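Local structure of AvrRxo1-ORF2 (Xanthomonas oryzae pv. oryzicola, 4Z8T) at residues D27-L32 and E71-V76; V38-D44 and Y78-L84. The protein binds the type III effector AvrRxo1-ORF1, which has a polynucleotide kinase domain, and probably acts as its chaperone-like partner. All coordinates share one frame; numbering follows the deposited sequence.

Interaction 1: D27-L32 and E71-V76; sequences DLELAL and ERMYYV
Leu28 of helix 6-38 fits as a knob into a hole on helix 63-77, formed by Glu71, Arg72, Tyr75 and Val76. The axes of segments 27-32 and 71-76 approach to 9.1 Å and cross at 57°. CB of Leu28 lies 3.8 Å from both Arg72 NH1 and Arg72 NH2. Its CG stands anti to the backbone N (chi1 178°), which places it beside the carbonyl carbon. CD1 enters the hole between Tyr75 CB and Val76 CG2. CD2 rests over one face of the Arg72 guanidinium. Leu28 meets that group by van der Waals contact alone; the Arg72 NH2 is hydrogen-bonded to the carbonyl O of His24.

Ala31 and Tyr75 form the nearest CA pair, with Ala31 CA 5.7 Å from Tyr75 CA. The CB of Ala31 reaches Tyr75 O at 3.4 Å. Val76 puts CG2 against Leu28 CA and CG1 against Asp27 CB. The Asp27 carboxylate is salt-bridged to Arg19 of the second subunit, another copy of this protein. Leu278 of AvrRxo1-ORF1 packs on Asp27 and Val76.

The Tyr75 ring is sandwiched. Tyr74 CD2 covers one face, and the ring hydroxyl is bonded to Phe43 N. On the opposite face Leu32 CD2 makes a CH-pi contact, 3.4 Å from the centroid of the Tyr75 ring and 12° off its normal.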
loop_
_atom_site.group_PDB
_atom_site.type_symbol
_atom_site.label_atom_id
_atom_site.label_comp_id
_atom_site.label_asym_id
_atom_site.label_seq_id
_atom_site.Cartn_x
_atom_site.Cartn_y
_atom_site.Cartn_z
ATOM N N ASP B 27 -7.267 1.342 -11.349
ATOM C CA ASP B 27 -6.194 0.456 -11.776
ATOM C C ASP B 27 -6.255 0.212 -13.281
ATOM O O ASP B 27 -5.220 0.203 -13.954
ATOM C CB ASP B 27 -6.263 -0.901 -11.058
ATOM C CG ASP B 27 -5.830 -0.835 -9.599
ATOM O OD1 ASP B 27 -5.150 0.135 -9.198
ATOM O OD2 ASP B 27 -6.166 -1.782 -8.850
ATOM N N LEU B 28 -7.466 0.016 -13.800
ATOM C CA LEU B 28 -7.640 -0.287 -15.223
ATOM C C LEU B 28 -7.440 0.964 -16.061
ATOM O O LEU B 28 -6.744 0.922 -17.074
ATOM C CB LEU B 28 -9.009 -0.919 -15.496
ATOM C CG LEU B 28 -9.324 -1.225 -16.967
ATOM C CD1 LEU B 28 -8.269 -2.128 -17.571
ATOM C CD2 LEU B 28 -10.707 -1.861 -17.106
ATOM N N GLU B 29 -8.010 2.081 -15.621
ATOM C CA GLU B 29 -7.842 3.351 -16.338
ATOM C C GLU B 29 -6.370 3.725 -16.472
ATOM O O GLU B 29 -5.901 4.053 -17.569
ATOM C CB GLU B 29 -8.588 4.475 -15.628
ATOM C CG GLU B 29 -10.092 4.338 -15.638
ATOM C CD GLU B 29 -10.739 5.268 -14.642
ATOM O OE1 GLU B 29 -10.000 5.873 -13.823
ATOM O OE2 GLU B 29 -11.980 5.387 -14.662
ATOM N N LEU B 30 -5.631 3.673 -15.365
ATOM C CA LEU B 30 -4.208 4.008 -15.418
ATOM C C LEU B 30 -3.411 3.036 -16.274
ATOM O O LEU B 30 -2.506 3.436 -17.001
ATOM C CB LEU B 30 -3.617 4.080 -14.006
ATOM C CG LEU B 30 -4.187 5.198 -13.142
ATOM C CD1 LEU B 30 -3.672 5.023 -11.724
ATOM C CD2 LEU B 30 -3.766 6.542 -13.711
ATOM N N ALA B 31 -3.752 1.753 -16.184
ATOM C CA ALA B 31 -3.051 0.734 -16.941
ATOM C C ALA B 31 -3.239 0.948 -18.441
ATOM O O ALA B 31 -2.310 0.720 -19.211
ATOM C CB ALA B 31 -3.524 -0.643 -16.536
ATOM N N LEU B 32 -4.434 1.385 -18.838
ATOM C CA LEU B 32 -4.730 1.633 -20.253
ATOM C C LEU B 32 -3.946 2.815 -20.808
ATOM O O LEU B 32 -3.514 2.784 -21.958
ATOM C CB LEU B 32 -6.219 1.874 -20.464
ATOM C CG LEU B 32 -7.123 0.645 -20.350
ATOM C CD1 LEU B 32 -8.577 1.062 -20.368
ATOM C CD2 LEU B 32 -6.834 -0.315 -21.476
ATOM N N GLU B 71 -9.525 -9.007 -19.958
ATOM C CA GLU B 71 -9.061 -7.677 -20.339
ATOM C C GLU B 71 -8.358 -7.049 -19.143
ATOM O O GLU B 71 -7.244 -6.532 -19.260
ATOM C CB GLU B 71 -10.220 -6.788 -20.808
ATOM C CG GLU B 71 -10.018 -5.306 -20.481
ATOM C CD GLU B 71 -10.518 -4.376 -21.563
ATOM O OE1 GLU B 71 -10.817 -4.862 -22.680
ATOM O OE2 GLU B 71 -10.599 -3.154 -21.300
ATOM N N ARG B 72 -9.005 -7.118 -17.986
ATOM C CA ARG B 72 -8.436 -6.544 -16.772
ATOM C C ARG B 72 -7.133 -7.237 -16.381
ATOM O O ARG B 72 -6.156 -6.580 -16.036
ATOM C CB ARG B 72 -9.450 -6.599 -15.630
ATOM C CG ARG B 72 -8.886 -6.190 -14.295
ATOM C CD ARG B 72 -9.965 -6.135 -13.231
ATOM N NE ARG B 72 -10.898 -5.050 -13.497
ATOM C CZ ARG B 72 -10.641 -3.772 -13.225
ATOM N NH1 ARG B 72 -11.547 -2.851 -13.503
ATOM N NH2 ARG B 72 -9.476 -3.418 -12.673
HETATM N N MSE B 73 -7.105 -8.563 -16.444
HETATM C CA MSE B 73 -5.869 -9.282 -16.143
HETATM C C MSE B 73 -4.739 -8.849 -17.076
HETATM O O MSE B 73 -3.626 -8.569 -16.647
HETATM C CB MSE B 73 -6.085 -10.798 -16.229
HETATM C CG MSE B 73 -4.838 -11.589 -15.945
HETATM SE SE MSE B 73 -5.193 -13.492 -16.192
HETATM C CE MSE B 73 -6.603 -13.648 -14.903
ATOM N N TYR B 74 -5.050 -8.758 -18.363
ATOM C CA TYR B 74 -4.069 -8.392 -19.369
ATOM C C TYR B 74 -3.433 -7.035 -19.064
ATOM O O TYR B 74 -2.210 -6.891 -19.072
ATOM C CB TYR B 74 -4.776 -8.361 -20.727
ATOM C CG TYR B 74 -3.930 -7.955 -21.917
ATOM C CD1 TYR B 74 -2.864 -8.733 -22.338
ATOM C CD2 TYR B 74 -4.226 -6.805 -22.635
ATOM C CE1 TYR B 74 -2.107 -8.372 -23.441
ATOM C CE2 TYR B 74 -3.479 -6.439 -23.735
ATOM C CZ TYR B 74 -2.423 -7.222 -24.131
ATOM O OH TYR B 74 -1.674 -6.860 -25.224
ATOM N N TYR B 75 -4.273 -6.052 -18.769
ATOM C CA TYR B 75 -3.795 -4.686 -18.588
ATOM C C TYR B 75 -3.268 -4.400 -17.190
ATOM O O TYR B 75 -2.261 -3.719 -17.047
ATOM C CB TYR B 75 -4.888 -3.679 -18.920
ATOM C CG TYR B 75 -5.093 -3.506 -20.409
ATOM C CD1 TYR B 75 -4.051 -3.080 -21.221
ATOM C CD2 TYR B 75 -6.323 -3.763 -20.992
ATOM C CE1 TYR B 75 -4.232 -2.916 -22.588
ATOM C CE2 TYR B 75 -6.518 -3.601 -22.364
ATOM C CZ TYR B 75 -5.461 -3.178 -23.146
ATOM O OH TYR B 75 -5.625 -3.016 -24.504
ATOM N N VAL B 76 -3.961 -4.902 -16.170
ATOM C CA VAL B 76 -3.630 -4.538 -14.790
ATOM C C VAL B 76 -2.591 -5.462 -14.178
ATOM O O VAL B 76 -1.653 -5.007 -13.522
ATOM C CB VAL B 76 -4.878 -4.504 -13.910
ATOM C CG1 VAL B 76 -4.515 -4.139 -12.481
ATOM C CG2 VAL B 76 -5.863 -3.498 -14.455
#

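Interaction 2: V38-D44 and Y78-L84; sequences VGKERFD and YPNVMTL
Glu41 N donates to Met82 O, joining two interhelical loops with no strand pairing. Segment 38-44 leaves helix 6-38 through a Schellman motif at Gly39. Segment 78-84 begins with a type I beta turn, Tyr78 to Val81. Thr83 is the N-cap of helix 84-94, its side chain capping a backbone N just past the segment. The Glu41 N to Met82 O bond is 2.7 Å long and fairly straight, with an N-H...O angle of 163°. A water also donates to Met82 O and to Gly39 O, so Met82 O accepts two bonds.

The Lys40 chain is extended as far as CE and brings NZ to the carbonyls of the 78-81 turn. Its NZ donates to Val81 O at 2.8 Å, in the carbonyl plane, and a second bond goes to Tyr74 O of helix 63-77. Tyr78 O is also near NZ, but the angle is poor; this carbonyl accepts the turn bond from Val81 N. The ammonium group is thus held by backbone oxygens, with the Tyr74 ring as a cation-pi partner.

Glu41 reaches the start of helix 84-94. Its CG is anti to the backbone N (chi1 180°), and OE1 accepts from Leu84 N at 3.1 Å. The N-H comes from above the carboxylate plane. The helix start probably favours the negative charge, while Glu47 OE1, close to OE2, probably opposes it. Asp44 OD1 caps helix 45-51 through Glu47 N.

Leu84 packs on the Asp44 end of segment 38-44. Its CD1 meets Asp44 CB and backbone, and its CD2 lies 3.5 Å from Phe43 CD1.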
loop_
_atom_site.group_PDB
_atom_site.type_symbol
_atom_site.label_atom_id
_atom_site.label_comp_id
_atom_site.label_asym_id
_atom_site.label_seq_id
_atom_site.Cartn_x
_atom_site.Cartn_y
_atom_site.Cartn_z
ATOM N N VAL B 38 3.139 2.779 -24.294
ATOM C CA VAL B 38 4.251 1.883 -24.605
ATOM C C VAL B 38 3.976 1.006 -25.831
ATOM O O VAL B 38 4.833 0.226 -26.249
ATOM C CB VAL B 38 4.662 1.012 -23.388
ATOM C CG1 VAL B 38 4.787 1.867 -22.147
ATOM C CG2 VAL B 38 3.650 -0.096 -23.145
ATOM N N GLY B 39 2.783 1.138 -26.403
ATOM C CA GLY B 39 2.445 0.420 -27.620
ATOM C C GLY B 39 1.981 -1.011 -27.416
ATOM O O GLY B 39 2.069 -1.836 -28.328
ATOM N N LYS B 40 1.477 -1.309 -26.221
ATOM C CA LYS B 40 0.971 -2.641 -25.908
ATOM C C LYS B 40 -0.187 -2.991 -26.841
ATOM O O LYS B 40 -1.035 -2.146 -27.126
ATOM C CB LYS B 40 0.522 -2.676 -24.440
ATOM C CG LYS B 40 -0.118 -3.976 -23.957
ATOM C CD LYS B 40 -0.131 -3.980 -22.428
ATOM C CE LYS B 40 -0.922 -5.143 -21.869
ATOM N NZ LYS B 40 -0.244 -5.679 -20.656
ATOM N N GLU B 41 -0.211 -4.227 -27.337
ATOM C CA GLU B 41 -1.264 -4.670 -28.247
ATOM C C GLU B 41 -2.650 -4.495 -27.630
ATOM O O GLU B 41 -2.871 -4.816 -26.458
ATOM C CB GLU B 41 -1.038 -6.130 -28.663
ATOM C CG GLU B 41 -2.083 -6.691 -29.613
ATOM C CD GLU B 41 -1.772 -8.113 -30.048
ATOM O OE1 GLU B 41 -0.678 -8.620 -29.712
ATOM O OE2 GLU B 41 -2.623 -8.724 -30.731
ATOM N N ARG B 42 -3.576 -3.957 -28.414
ATOM C CA ARG B 42 -4.940 -3.735 -27.955
ATOM C C ARG B 42 -5.616 -5.053 -27.587
ATOM O O ARG B 42 -5.517 -6.029 -28.334
ATOM C CB ARG B 42 -5.751 -3.054 -29.050
ATOM C CG ARG B 42 -7.166 -2.744 -28.635
ATOM C CD ARG B 42 -7.322 -1.270 -28.332
ATOM N NE ARG B 42 -7.035 -0.460 -29.513
ATOM C CZ ARG B 42 -7.373 0.819 -29.646
ATOM N NH1 ARG B 42 -8.019 1.446 -28.670
ATOM N NH2 ARG B 42 -7.068 1.472 -30.761
ATOM N N PHE B 43 -6.311 -5.088 -26.451
ATOM C CA PHE B 43 -6.929 -6.339 -26.027
ATOM C C PHE B 43 -8.078 -6.762 -26.935
ATOM O O PHE B 43 -9.027 -6.002 -27.165
ATOM C CB PHE B 43 -7.396 -6.303 -24.573
ATOM C CG PHE B 43 -7.911 -7.630 -24.088
ATOM C CD1 PHE B 43 -7.027 -8.646 -23.751
ATOM C CD2 PHE B 43 -9.272 -7.875 -24.004
ATOM C CE1 PHE B 43 -7.494 -9.877 -23.326
ATOM C CE2 PHE B 43 -9.743 -9.104 -23.576
ATOM C CZ PHE B 43 -8.853 -10.102 -23.238
ATOM N N ASP B 44 -7.980 -8.002 -27.413
ATOM C CA ASP B 44 -8.896 -8.580 -28.388
ATOM C C ASP B 44 -9.259 -9.979 -27.891
ATOM O O ASP B 44 -8.498 -10.922 -28.095
ATOM C CB ASP B 44 -8.180 -8.653 -29.746
ATOM C CG ASP B 44 -9.043 -9.231 -30.861
ATOM O OD1 ASP B 44 -9.697 -10.280 -30.668
ATOM O OD2 ASP B 44 -9.033 -8.641 -31.962
ATOM N N TYR B 78 -0.589 -7.809 -15.846
ATOM C CA TYR B 78 0.594 -8.102 -16.656
ATOM C C TYR B 78 0.964 -6.919 -17.540
ATOM O O TYR B 78 0.911 -7.016 -18.776
ATOM C CB TYR B 78 0.386 -9.388 -17.473
ATOM C CG TYR B 78 0.163 -10.590 -16.577
ATOM C CD1 TYR B 78 1.232 -11.343 -16.112
ATOM C CD2 TYR B 78 -1.115 -10.940 -16.162
ATOM C CE1 TYR B 78 1.036 -12.423 -15.275
ATOM C CE2 TYR B 78 -1.325 -12.020 -15.320
ATOM C CZ TYR B 78 -0.240 -12.756 -14.883
ATOM O OH TYR B 78 -0.439 -13.823 -14.044
ATOM N N PRO B 79 1.338 -5.793 -16.903
ATOM C CA PRO B 79 1.596 -4.555 -17.646
ATOM C C PRO B 79 2.792 -4.657 -18.585
ATOM O O PRO B 79 2.822 -3.927 -19.576
ATOM C CB PRO B 79 1.877 -3.531 -16.536
ATOM C CG PRO B 79 2.366 -4.333 -15.386
ATOM C CD PRO B 79 1.594 -5.627 -15.458
ATOM N N ASN B 80 3.751 -5.530 -18.284
ATOM C CA ASN B 80 4.945 -5.666 -19.117
ATOM C C ASN B 80 4.769 -6.650 -20.277
ATOM O O ASN B 80 5.660 -6.795 -21.119
ATOM C CB ASN B 80 6.158 -6.055 -18.268
ATOM C CG ASN B 80 6.472 -5.026 -17.191
ATOM O OD1 ASN B 80 6.259 -3.825 -17.373
ATOM N ND2 ASN B 80 6.974 -5.499 -16.055
ATOM N N VAL B 81 3.626 -7.330 -20.305
ATOM C CA VAL B 81 3.261 -8.197 -21.423
ATOM C C VAL B 81 2.710 -7.338 -22.558
ATOM O O VAL B 81 1.741 -6.604 -22.371
ATOM C CB VAL B 81 2.211 -9.243 -20.991
ATOM C CG1 VAL B 81 1.637 -9.972 -22.197
ATOM C CG2 VAL B 81 2.827 -10.225 -20.002
HETATM N N MSE B 82 3.328 -7.427 -23.735
HETATM C CA MSE B 82 3.013 -6.508 -24.830
HETATM C C MSE B 82 2.015 -7.061 -25.850
HETATM O O MSE B 82 1.364 -6.297 -26.575
HETATM C CB MSE B 82 4.301 -6.088 -25.542
HETATM C CG MSE B 82 5.264 -5.304 -24.675
HETATM SE SE MSE B 82 4.553 -3.555 -24.224
HETATM C CE MSE B 82 4.384 -3.802 -22.301
ATOM N N THR B 83 1.888 -8.385 -25.892
ATOM C CA THR B 83 1.115 -9.052 -26.935
ATOM C C THR B 83 0.138 -10.095 -26.394
ATOM O O THR B 83 0.368 -10.676 -25.333
ATOM C CB THR B 83 2.057 -9.732 -27.945
ATOM O OG1 THR B 83 2.961 -10.599 -27.247
ATOM C CG2 THR B 83 2.863 -8.688 -28.697
ATOM N N LEU B 84 -0.941 -10.333 -27.138
ATOM C CA LEU B 84 -1.936 -11.333 -26.763
ATOM C C LEU B 84 -1.393 -12.749 -26.905
ATOM O O LEU B 84 -1.889 -13.681 -26.267
ATOM C CB LEU B 84 -3.203 -11.175 -27.603
ATOM C CG LEU B 84 -4.036 -9.914 -27.379
ATOM C CD1 LEU B 84 -5.186 -9.873 -28.357
ATOM C CD2 LEU B 84 -4.572 -9.868 -25.969
HETATM O O HOH W 1 3.081 -4.652 -28.769
#

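The centres of interactions 1 and 2 are 10 Å apart, and their segments alternate along the chain: 27-32, 38-44, 71-76, 78-84. Helix 6-38 leads into the first loop of interaction 2, and helix 63-77 leads into the second. The same two helices therefore cross in interaction 1 and have their following loops joined in interaction 2. Tyr74 connects the sites, with its OH 2.7 Å from Glu41 O. Glu71 CB packs on Phe43 CD2. Together the contacts join helix 6-38 and its following loop to helix 63-77 and the start of helix 84-94. Both lie at the interface with AvrRxo1-ORF1, whose Leu278 packs on Asp27 and Val76 and whose Ser215 is hydrogen-bonded to Tyr78.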